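Side-chain contacts in uncharacterized esterase YxiM (Bacillus subtilis, PDB 2O14), which is an uncharacterized member of the GDSL lipolytic enzyme family that probably acts as an esterase: residues Val108-Asn113 with Leu225-Pro230; Trp296-Ile301 with Leu312-Val317; Ile211-Arg216 with Glu251-Glu256. All blocks are in the same frame, centred on the assembly; numbering follows the deposited sequence.

Interaction 1: residues Val108-Asn113 with Leu225-Pro230; sequences VFQVIN and LKYIKP
Val108 and Gln110 meet Lys226 and Tyr227 in a small domain-to-domain contact, part apolar and part hydrogen-bonded. One side is strand 108-115, at the edge of an antiparallel sheet of the galactose-binding-like domain; the other is the loop that leaves helix 220-225 of the GDSL hydrolase domain and leads to strand 233-237. Only 147 Å² is buried between the two segments, and two side chains from each share it.

Val108 supplies the apolar half. Its CG2 lies 4.1 Å from CG of Lys226 and 4.2 Å from CE2 of Tyr227, so one methyl serves both neighbours. Lys226 CG, anti to the backbone N (chi1 179°), sits over the centre of the Tyr227 ring, 3.5 Å above the plane.

Gln110 handles the polar half. The amide nitrogen NE2 comes in at the ring edge, near the ring plane, and donates to Tyr227 OH at 3.1 Å with an N-H...O angle of 150°. Amide and ring planes stand 61° apart. Gln110 belongs to a classic beta bulge, in which it and Val111 both face Val103.

NE2 also donates to Ala105 O, while OE1 has a weak bond to Arg203 of the hydrolase domain. With two acceptors holding NE2, the amide has a defined orientation, and the phenol oxygen of Tyr227 acts as acceptor in this neutral bond between the domains.

Interaction 2: residues Trp296-Ile301 with Leu312-Val317; sequences WYRASI and LIDLNV
Leu312 reaches out from strand 311-313 and sets its CD1 methyl 4.2 Å from CG2 of Ile301, the apolar corner of the contact. Ile301 has Leu274 and Pro277 as further neighbours, so this methyl pair belongs to the layer between the helix and the sheet.

At Asp314 the chain leaves the strand through an inverse gamma turn, and the same residue is the N-cap of helix 315-326. Its carboxylate is gripped side-on by Arg298. Arg298 NE donates to Asp314 OD1 at 3.0 Å, almost straight (169°) and in the guanidinium plane. Arg298 NH2 donates to Asp314 OD2 at 2.7 Å, with that oxygen tilted somewhat from the plane. Both oxygens use their syn lone pairs, and the two flat groups are only 22° apart. The arginine spans the gap because its chain runs extended from CG to NE, with CG anti to the backbone N (chi1 173°).

These segments join parts of a beta-alpha-beta unit: strand 271-275, helix 298-307 and strand 311-313, the last being the edge strand of the parallel sheet in the SGNH hydrolase fold. Thr276, just past the first strand, adds a hydrogen bond to Asp314 OD1 and also accepts from the backbone N of Asn316.

Asn316 then crosses the arginine chain at about a right angle, its CB 3.8 Å from Arg298 CD and its amide plane moderately inclined to the guanidinium. One residue further, Val317 brings CG2 to within 3.3 Å of Arg298 NH2, a close approach, while NH1 of that guanidinium donates to Val293 O.

Interaction 3: residues Ile211-Arg216 with Glu251-Glu256; sequences IARGFR and EAEFKE
Arg213 and Glu253 meet edge to edge, their guanidinium and carboxylate planes nearly coplanar (25° apart), and the salt bridge they form ties helix 212-217 to the first turn of helix 251-266. The arginine presents the edge that carries NE and NH1. Arg213 NE donates to Glu253 OE2 at 2.7 Å, nearly straight, using the syn lone pair of that oxygen. Arg213 NH1 donates to Glu253 OE1 at 2.9 Å and 169°; OE1 stays in the guanidinium plane, although NH1 meets it on the syn side somewhat out of the carboxylate plane. The two side chains get there differently: Glu253 runs out extended beyond CG and crosses the arginine obliquely, whereas Arg213 bends at chi3 (-62°), which turns its NE edge to the acid.

Beneath this pair the helices come close, with Ala212 CA 6.3 Å from Phe254 CA. The alanine methyl CB points toward the other helix and meets the phenylalanine at CD1, 4.0 Å away, approaching the ring at a slant. Beyond Ala212, the same ring touches Ile301 of helix 298-307. Ala212 N donates to Asp242, whose neighbourhood fits the Gly-x-Asn-Asp signature of SGNH hydrolases.

Arg213 NH1 has a second acceptor in His247 O, so the guanidinium also braces the loop leading to helix 251-266. A leucine in place of Arg213 would probably leave the Glu253 carboxylate without its positive mate and His247 O without this donor. Two bonds to different oxygens fix the rotation of the carboxylate against the guanidinium, while NH1 is shared with His247 O, and the acid in the first helical turn is probably favoured by the helix dipole as well.

Overall arrangement
Interactions 2 and 3 are neighbours in the hydrolase domain, their centres about 15 Å apart, and they touch directly: Ser300 OG lies 2.7 Å from Glu251 OE2, probably hydrogen-bonded, and Tyr297 CD2 comes 3.5 Å from Phe254 CG. Helix 251-266 thus links the two. Interaction 1 stands apart as the one contact of the three between domains, its centre about 19 Å from that of interaction 3 and 24 Å from that of interaction 2; the nearest atoms are about 7 and 14 Å away. All three lie away from the manganese site and from Ser171, Asp339 and His342, the probable catalytic residues.

Interaction 1: residues Val108-Asn113 with Leu225-Pro230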
loop_
_atom_site.group_PDB
_atom_site.type_symbol
_atom_site.label_atom_id
_atom_site.label_comp_id
_atom_site.label_asym_id
_atom_site.label_seq_id
_atom_site.Cartn_x
_atom_site.Cartn_y
_atom_site.Cartn_z
ATOM N N VAL A 108 -12.430 -4.625 -2.841
ATOM C CA VAL A 108 -11.017 -4.922 -2.587
ATOM C C VAL A 108 -10.284 -3.787 -1.876
ATOM O O VAL A 108 -10.762 -2.651 -1.846
ATOM C CB VAL A 108 -10.250 -5.220 -3.899
ATOM C CG1 VAL A 108 -10.867 -6.416 -4.606
ATOM C CG2 VAL A 108 -10.271 -4.001 -4.809
ATOM N N PHE A 109 -9.123 -4.098 -1.305
ATOM C CA PHE A 109 -8.327 -3.082 -0.628
ATOM C C PHE A 109 -7.860 -2.027 -1.628
ATOM O O PHE A 109 -7.545 -2.353 -2.777
ATOM C CB PHE A 109 -7.095 -3.713 0.022
ATOM C CG PHE A 109 -7.389 -4.458 1.289
ATOM C CD1 PHE A 109 -7.994 -3.815 2.363
ATOM C CD2 PHE A 109 -7.013 -5.787 1.432
ATOM C CE1 PHE A 109 -8.218 -4.482 3.569
ATOM C CE2 PHE A 109 -7.231 -6.468 2.635
ATOM C CZ PHE A 109 -7.834 -5.811 3.707
ATOM N N GLN A 110 -7.815 -0.771 -1.191
ATOM C CA GLN A 110 -7.350 0.325 -2.039
ATOM C C GLN A 110 -6.152 1.005 -1.363
ATOM O O GLN A 110 -5.182 1.372 -2.029
ATOM C CB GLN A 110 -8.461 1.350 -2.259
ATOM C CG GLN A 110 -9.719 0.827 -2.958
ATOM C CD GLN A 110 -9.500 0.492 -4.423
ATOM O OE1 GLN A 110 -8.672 1.105 -5.094
ATOM N NE2 GLN A 110 -10.266 -0.464 -4.933
ATOM N N VAL A 111 -6.226 1.185 -0.044
ATOM C CA VAL A 111 -5.131 1.799 0.713
ATOM C C VAL A 111 -4.836 0.900 1.914
ATOM O O VAL A 111 -5.755 0.498 2.626
ATOM C CB VAL A 111 -5.493 3.222 1.231
ATOM C CG1 VAL A 111 -4.260 3.873 1.855
ATOM C CG2 VAL A 111 -6.017 4.089 0.088
ATOM N N ILE A 112 -3.563 0.595 2.146
ATOM C CA ILE A 112 -3.204 -0.295 3.244
ATOM C C ILE A 112 -2.620 0.347 4.499
ATOM O O ILE A 112 -1.654 1.108 4.439
ATOM C CB ILE A 112 -2.202 -1.390 2.773
ATOM C CG1 ILE A 112 -2.809 -2.224 1.638
ATOM C CG2 ILE A 112 -1.825 -2.284 3.949
ATOM C CD1 ILE A 112 -4.084 -2.985 2.020
ATOM N N ASN A 113 -3.221 0.014 5.636
ATOM C CA ASN A 113 -2.774 0.470 6.948
ATOM C C ASN A 113 -2.409 1.936 7.154
ATOM O O ASN A 113 -1.267 2.252 7.494
ATOM C CB ASN A 113 -1.591 -0.395 7.412
ATOM C CG ASN A 113 -1.988 -1.839 7.676
ATOM O OD1 ASN A 113 -1.166 -2.744 7.563
ATOM N ND2 ASN A 113 -3.249 -2.057 8.048
ATOM N N LEU A 225 -4.650 -7.759 -8.443
ATOM C CA LEU A 225 -5.117 -8.479 -9.627
ATOM C C LEU A 225 -6.379 -7.842 -10.194
ATOM O O LEU A 225 -6.711 -8.022 -11.368
ATOM C CB LEU A 225 -5.389 -9.946 -9.282
ATOM C CG LEU A 225 -4.131 -10.775 -9.001
ATOM C CD1 LEU A 225 -4.507 -12.133 -8.428
ATOM C CD2 LEU A 225 -3.334 -10.926 -10.293
ATOM N N LYS A 226 -7.078 -7.098 -9.345
ATOM C CA LYS A 226 -8.301 -6.416 -9.737
ATOM C C LYS A 226 -8.038 -5.358 -10.811
ATOM O O LYS A 226 -8.878 -5.132 -11.682
ATOM C CB LYS A 226 -8.920 -5.736 -8.513
ATOM C CG LYS A 226 -10.199 -4.948 -8.785
ATOM C CD LYS A 226 -11.427 -5.841 -8.789
ATOM C CE LYS A 226 -12.696 -5.019 -8.956
ATOM N NZ LYS A 226 -13.908 -5.876 -8.915
ATOM N N TYR A 227 -6.872 -4.720 -10.758
ATOM C CA TYR A 227 -6.569 -3.651 -11.704
ATOM C C TYR A 227 -5.308 -3.782 -12.552
ATOM O O TYR A 227 -5.230 -3.190 -13.626
ATOM C CB TYR A 227 -6.499 -2.315 -10.958
ATOM C CG TYR A 227 -7.718 -2.010 -10.124
ATOM C CD1 TYR A 227 -8.937 -1.697 -10.723
ATOM C CD2 TYR A 227 -7.652 -2.021 -8.730
ATOM C CE1 TYR A 227 -10.064 -1.396 -9.953
ATOM C CE2 TYR A 227 -8.780 -1.724 -7.949
ATOM C CZ TYR A 227 -9.979 -1.411 -8.568
ATOM O OH TYR A 227 -11.089 -1.106 -7.810
ATOM N N ILE A 228 -4.321 -4.539 -12.087
ATOM C CA ILE A 228 -3.078 -4.669 -12.845
ATOM C C ILE A 228 -3.323 -5.177 -14.268
ATOM O O ILE A 228 -4.114 -6.090 -14.490
ATOM C CB ILE A 228 -2.070 -5.581 -12.102
ATOM C CG1 ILE A 228 -0.647 -5.267 -12.572
ATOM C CG2 ILE A 228 -2.414 -7.038 -12.332
ATOM C CD1 ILE A 228 0.443 -5.874 -11.693
ATOM N N LYS A 229 -2.642 -4.567 -15.232
ATOM C CA LYS A 229 -2.798 -4.931 -16.637
ATOM C C LYS A 229 -1.505 -4.706 -17.421
ATOM O O LYS A 229 -0.500 -4.262 -16.865
ATOM C CB LYS A 229 -3.918 -4.097 -17.264
ATOM C CG LYS A 229 -3.733 -2.593 -17.112
ATOM C CD LYS A 229 -4.878 -1.820 -17.769
ATOM C CE LYS A 229 -4.801 -0.333 -17.452
ATOM N NZ LYS A 229 -3.523 0.275 -17.892
ATOM N N PRO A 230 -1.513 -5.017 -18.729
ATOM C CA PRO A 230 -0.299 -4.816 -19.522
ATOM C C PRO A 230 0.205 -3.383 -19.382
ATOM O O PRO A 230 -0.574 -2.425 -19.438
ATOM C CB PRO A 230 -0.761 -5.134 -20.941
ATOM C CG PRO A 230 -1.776 -6.205 -20.719
ATOM C CD PRO A 230 -2.562 -5.671 -19.535
#

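Interaction 2: residues Trp296-Ile301 with Leu312-Val317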
loop_
_atom_site.group_PDB
_atom_site.type_symbol
_atom_site.label_atom_id
_atom_site.label_comp_id
_atom_site.label_asym_id
_atom_site.label_seq_id
_atom_site.Cartn_x
_atom_site.Cartn_y
_atom_site.Cartn_z
ATOM N N TRP A 296 16.719 -14.016 4.326
ATOM C CA TRP A 296 15.384 -13.914 3.757
ATOM C C TRP A 296 15.085 -14.755 2.508
ATOM O O TRP A 296 14.475 -14.251 1.565
ATOM C CB TRP A 296 15.119 -12.443 3.436
ATOM C CG TRP A 296 15.782 -11.465 4.388
ATOM C CD1 TRP A 296 16.421 -10.306 4.050
ATOM C CD2 TRP A 296 15.797 -11.522 5.826
ATOM N NE1 TRP A 296 16.827 -9.634 5.182
ATOM C CE2 TRP A 296 16.457 -10.357 6.284
ATOM C CE3 TRP A 296 15.315 -12.441 6.769
ATOM C CZ2 TRP A 296 16.646 -10.087 7.646
ATOM C CZ3 TRP A 296 15.501 -12.171 8.126
ATOM C CH2 TRP A 296 16.161 -11.002 8.550
ATOM N N TYR A 297 15.497 -16.023 2.500
ATOM C CA TYR A 297 15.263 -16.911 1.352
ATOM C C TYR A 297 15.732 -16.342 0.008
ATOM O O TYR A 297 15.162 -16.664 -1.038
ATOM C CB TYR A 297 13.775 -17.267 1.216
ATOM C CG TYR A 297 13.188 -18.084 2.348
ATOM C CD1 TYR A 297 13.970 -18.978 3.080
ATOM C CD2 TYR A 297 11.831 -17.993 2.658
ATOM C CE1 TYR A 297 13.411 -19.758 4.093
ATOM C CE2 TYR A 297 11.263 -18.770 3.663
ATOM C CZ TYR A 297 12.057 -19.649 4.378
ATOM O OH TYR A 297 11.491 -20.412 5.378
ATOM N N ARG A 298 16.766 -15.507 0.032
ATOM C CA ARG A 298 17.297 -14.905 -1.193
ATOM C C ARG A 298 17.524 -15.917 -2.308
ATOM O O ARG A 298 17.253 -15.637 -3.475
ATOM C CB ARG A 298 18.611 -14.172 -0.899
ATOM C CG ARG A 298 19.324 -13.646 -2.141
ATOM C CD ARG A 298 20.335 -12.564 -1.794
ATOM N NE ARG A 298 21.088 -12.124 -2.968
ATOM C CZ ARG A 298 22.100 -12.797 -3.503
ATOM N NH1 ARG A 298 22.493 -13.944 -2.970
ATOM N NH2 ARG A 298 22.710 -12.329 -4.580
ATOM N N ALA A 299 18.024 -17.093 -1.947
ATOM C CA ALA A 299 18.301 -18.138 -2.926
ATOM C C ALA A 299 17.085 -18.464 -3.801
ATOM O O ALA A 299 17.206 -18.597 -5.022
ATOM C CB ALA A 299 18.790 -19.398 -2.208
ATOM N N SER A 300 15.918 -18.587 -3.174
ATOM C CA SER A 300 14.687 -18.904 -3.892
ATOM C C SER A 300 14.218 -17.767 -4.781
ATOM O O SER A 300 13.651 -17.999 -5.850
ATOM C CB SER A 300 13.571 -19.262 -2.906
ATOM O OG SER A 300 13.867 -20.476 -2.240
ATOM N N ILE A 301 14.442 -16.537 -4.332
ATOM C CA ILE A 301 14.043 -15.369 -5.106
ATOM C C ILE A 301 14.851 -15.303 -6.406
ATOM O O ILE A 301 14.307 -14.999 -7.468
ATOM C CB ILE A 301 14.250 -14.069 -4.290
ATOM C CG1 ILE A 301 13.410 -14.125 -3.012
ATOM C CG2 ILE A 301 13.839 -12.858 -5.115
ATOM C CD1 ILE A 301 13.628 -12.958 -2.077
ATOM N N LEU A 312 14.624 -8.647 -12.095
ATOM C CA LEU A 312 15.186 -8.836 -10.762
ATOM C C LEU A 312 16.108 -7.718 -10.302
ATOM O O LEU A 312 17.043 -7.330 -11.014
ATOM C CB LEU A 312 15.959 -10.161 -10.703
ATOM C CG LEU A 312 16.712 -10.459 -9.403
ATOM C CD1 LEU A 312 15.721 -10.831 -8.311
ATOM C CD2 LEU A 312 17.703 -11.599 -9.628
ATOM N N ILE A 313 15.832 -7.210 -9.103
ATOM C CA ILE A 313 16.644 -6.170 -8.486
ATOM C C ILE A 313 17.249 -6.869 -7.280
ATOM O O ILE A 313 16.528 -7.227 -6.346
ATOM C CB ILE A 313 15.797 -4.988 -7.969
ATOM C CG1 ILE A 313 14.994 -4.364 -9.111
ATOM C CG2 ILE A 313 16.705 -3.940 -7.341
ATOM C CD1 ILE A 313 15.843 -3.750 -10.193
ATOM N N ASP A 314 18.559 -7.090 -7.301
ATOM C CA ASP A 314 19.214 -7.759 -6.179
ATOM C C ASP A 314 19.547 -6.708 -5.134
ATOM O O ASP A 314 20.718 -6.468 -4.824
ATOM C CB ASP A 314 20.498 -8.454 -6.637
ATOM C CG ASP A 314 20.861 -9.638 -5.764
ATOM O OD1 ASP A 314 20.490 -9.641 -4.569
ATOM O OD2 ASP A 314 21.526 -10.563 -6.272
ATOM N N LEU A 315 18.511 -6.083 -4.587
ATOM C CA LEU A 315 18.695 -5.038 -3.592
ATOM C C LEU A 315 19.537 -5.503 -2.405
ATOM O O LEU A 315 20.193 -4.696 -1.747
ATOM C CB LEU A 315 17.333 -4.536 -3.115
ATOM C CG LEU A 315 17.299 -3.168 -2.434
ATOM C CD1 LEU A 315 17.982 -2.136 -3.320
ATOM C CD2 LEU A 315 15.847 -2.776 -2.168
ATOM N N ASN A 316 19.524 -6.804 -2.135
ATOM C CA ASN A 316 20.303 -7.352 -1.030
ATOM C C ASN A 316 21.784 -7.012 -1.230
ATOM O O ASN A 316 22.449 -6.490 -0.327
ATOM C CB ASN A 316 20.134 -8.873 -0.970
ATOM C CG ASN A 316 20.841 -9.497 0.227
ATOM O OD1 ASN A 316 20.282 -9.590 1.324
ATOM N ND2 ASN A 316 22.079 -9.923 0.019
ATOM N N VAL A 317 22.291 -7.313 -2.423
ATOM C CA VAL A 317 23.685 -7.058 -2.753
ATOM C C VAL A 317 23.962 -5.581 -3.027
ATOM O O VAL A 317 24.948 -5.027 -2.534
ATOM C CB VAL A 317 24.117 -7.883 -3.979
ATOM C CG1 VAL A 317 25.570 -7.566 -4.338
ATOM C CG2 VAL A 317 23.945 -9.366 -3.683
#

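Interaction 3: residues Ile211-Arg216 with Glu251-Glu256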
loop_
_atom_site.group_PDB
_atom_site.type_symbol
_atom_site.label_atom_id
_atom_site.label_comp_id
_atom_site.label_asym_id
_atom_site.label_seq_id
_atom_site.Cartn_x
_atom_site.Cartn_y
_atom_site.Cartn_z
ATOM N N ILE A 211 3.996 -12.021 4.938
ATOM C CA ILE A 211 4.749 -13.106 4.318
ATOM C C ILE A 211 4.066 -13.384 2.977
ATOM O O ILE A 211 3.004 -12.828 2.697
ATOM C CB ILE A 211 4.699 -14.387 5.190
ATOM C CG1 ILE A 211 3.243 -14.788 5.436
ATOM C CG2 ILE A 211 5.403 -14.145 6.537
ATOM C CD1 ILE A 211 3.083 -16.087 6.220
ATOM N N ALA A 212 4.661 -14.244 2.158
ATOM C CA ALA A 212 4.094 -14.571 0.851
ATOM C C ALA A 212 2.691 -15.179 0.922
ATOM O O ALA A 212 1.791 -14.769 0.185
ATOM C CB ALA A 212 5.029 -15.527 0.099
ATOM N N ARG A 213 2.509 -16.166 1.796
ATOM C CA ARG A 213 1.214 -16.833 1.925
ATOM C C ARG A 213 0.113 -15.820 2.235
ATOM O O ARG A 213 -0.932 -15.817 1.586
ATOM C CB ARG A 213 1.266 -17.891 3.032
ATOM C CG ARG A 213 0.071 -18.832 3.062
ATOM C CD ARG A 213 0.006 -19.569 4.384
ATOM N NE ARG A 213 1.166 -20.425 4.628
ATOM C CZ ARG A 213 1.841 -20.455 5.775
ATOM N NH1 ARG A 213 2.874 -21.275 5.923
ATOM N NH2 ARG A 213 1.502 -19.643 6.769
ATOM N N GLY A 214 0.359 -14.967 3.225
ATOM C CA GLY A 214 -0.617 -13.960 3.607
ATOM C C GLY A 214 -0.914 -12.946 2.512
ATOM O O GLY A 214 -2.068 -12.611 2.264
ATOM N N PHE A 215 0.126 -12.448 1.856
ATOM C CA PHE A 215 -0.059 -11.476 0.793
ATOM C C PHE A 215 -0.946 -12.089 -0.284
ATOM O O PHE A 215 -1.822 -11.428 -0.838
ATOM C CB PHE A 215 1.300 -11.079 0.201
ATOM C CG PHE A 215 1.250 -9.844 -0.652
ATOM C CD1 PHE A 215 0.838 -9.910 -1.978
ATOM C CD2 PHE A 215 1.565 -8.599 -0.109
ATOM C CE1 PHE A 215 0.735 -8.748 -2.753
ATOM C CE2 PHE A 215 1.466 -7.438 -0.871
ATOM C CZ PHE A 215 1.049 -7.510 -2.195
ATOM N N ARG A 216 -0.727 -13.368 -0.560
ATOM C CA ARG A 216 -1.499 -14.068 -1.576
ATOM C C ARG A 216 -2.948 -14.336 -1.196
ATOM O O ARG A 216 -3.875 -14.011 -1.945
ATOM C CB ARG A 216 -0.841 -15.406 -1.913
ATOM C CG ARG A 216 -1.627 -16.239 -2.916
ATOM C CD ARG A 216 -0.917 -17.543 -3.214
ATOM N NE ARG A 216 -1.563 -18.289 -4.289
ATOM C CZ ARG A 216 -2.691 -18.986 -4.156
ATOM N NH1 ARG A 216 -3.313 -19.044 -2.983
ATOM N NH2 ARG A 216 -3.201 -19.624 -5.202
ATOM N N GLU A 251 11.039 -22.768 2.928
ATOM C CA GLU A 251 11.539 -22.067 1.758
ATOM C C GLU A 251 10.817 -22.637 0.545
ATOM O O GLU A 251 10.500 -21.921 -0.401
ATOM C CB GLU A 251 13.053 -22.261 1.613
ATOM C CG GLU A 251 13.673 -21.323 0.585
ATOM C CD GLU A 251 15.189 -21.344 0.595
ATOM O OE1 GLU A 251 15.778 -21.649 1.656
ATOM O OE2 GLU A 251 15.789 -21.034 -0.455
ATOM N N ALA A 252 10.545 -23.936 0.590
ATOM C CA ALA A 252 9.845 -24.596 -0.502
ATOM C C ALA A 252 8.447 -23.998 -0.674
ATOM O O ALA A 252 8.044 -23.670 -1.791
ATOM C CB ALA A 252 9.748 -26.093 -0.232
ATOM N N GLU A 253 7.708 -23.853 0.427
ATOM C CA GLU A 253 6.360 -23.291 0.338
ATOM C C GLU A 253 6.472 -21.860 -0.168
ATOM O O GLU A 253 5.739 -21.441 -1.061
ATOM C CB GLU A 253 5.661 -23.291 1.702
ATOM C CG GLU A 253 4.136 -23.201 1.591
ATOM C CD GLU A 253 3.451 -22.774 2.884
ATOM O OE1 GLU A 253 3.893 -23.204 3.973
ATOM O OE2 GLU A 253 2.456 -22.012 2.805
ATOM N N PHE A 254 7.397 -21.115 0.418
ATOM C CA PHE A 254 7.630 -19.733 0.032
ATOM C C PHE A 254 7.774 -19.633 -1.483
ATOM O O PHE A 254 7.087 -18.847 -2.138
ATOM C CB PHE A 254 8.903 -19.225 0.706
ATOM C CG PHE A 254 9.412 -17.938 0.142
ATOM C CD1 PHE A 254 8.782 -16.732 0.443
ATOM C CD2 PHE A 254 10.531 -17.927 -0.693
ATOM C CE1 PHE A 254 9.258 -15.528 -0.077
ATOM C CE2 PHE A 254 11.019 -16.728 -1.221
ATOM C CZ PHE A 254 10.381 -15.523 -0.911
ATOM N N LYS A 255 8.671 -20.449 -2.027
ATOM C CA LYS A 255 8.949 -20.470 -3.459
ATOM C C LYS A 255 7.705 -20.812 -4.284
ATOM O O LYS A 255 7.470 -20.208 -5.331
ATOM C CB LYS A 255 10.076 -21.472 -3.728
ATOM C CG LYS A 255 10.709 -21.410 -5.103
ATOM C CD LYS A 255 11.922 -22.339 -5.156
ATOM C CE LYS A 255 12.470 -22.489 -6.567
ATOM N NZ LYS A 255 12.815 -21.177 -7.159
ATOM N N GLU A 256 6.911 -21.771 -3.807
ATOM C CA GLU A 256 5.686 -22.193 -4.496
ATOM C C GLU A 256 4.630 -21.089 -4.547
ATOM O O GLU A 256 4.027 -20.843 -5.590
ATOM C CB GLU A 256 5.060 -23.393 -3.792
ATOM C CG GLU A 256 5.876 -24.665 -3.783
ATOM C CD GLU A 256 5.238 -25.733 -2.901
ATOM O OE1 GLU A 256 4.022 -25.992 -3.066
ATOM O OE2 GLU A 256 5.944 -26.310 -2.043
#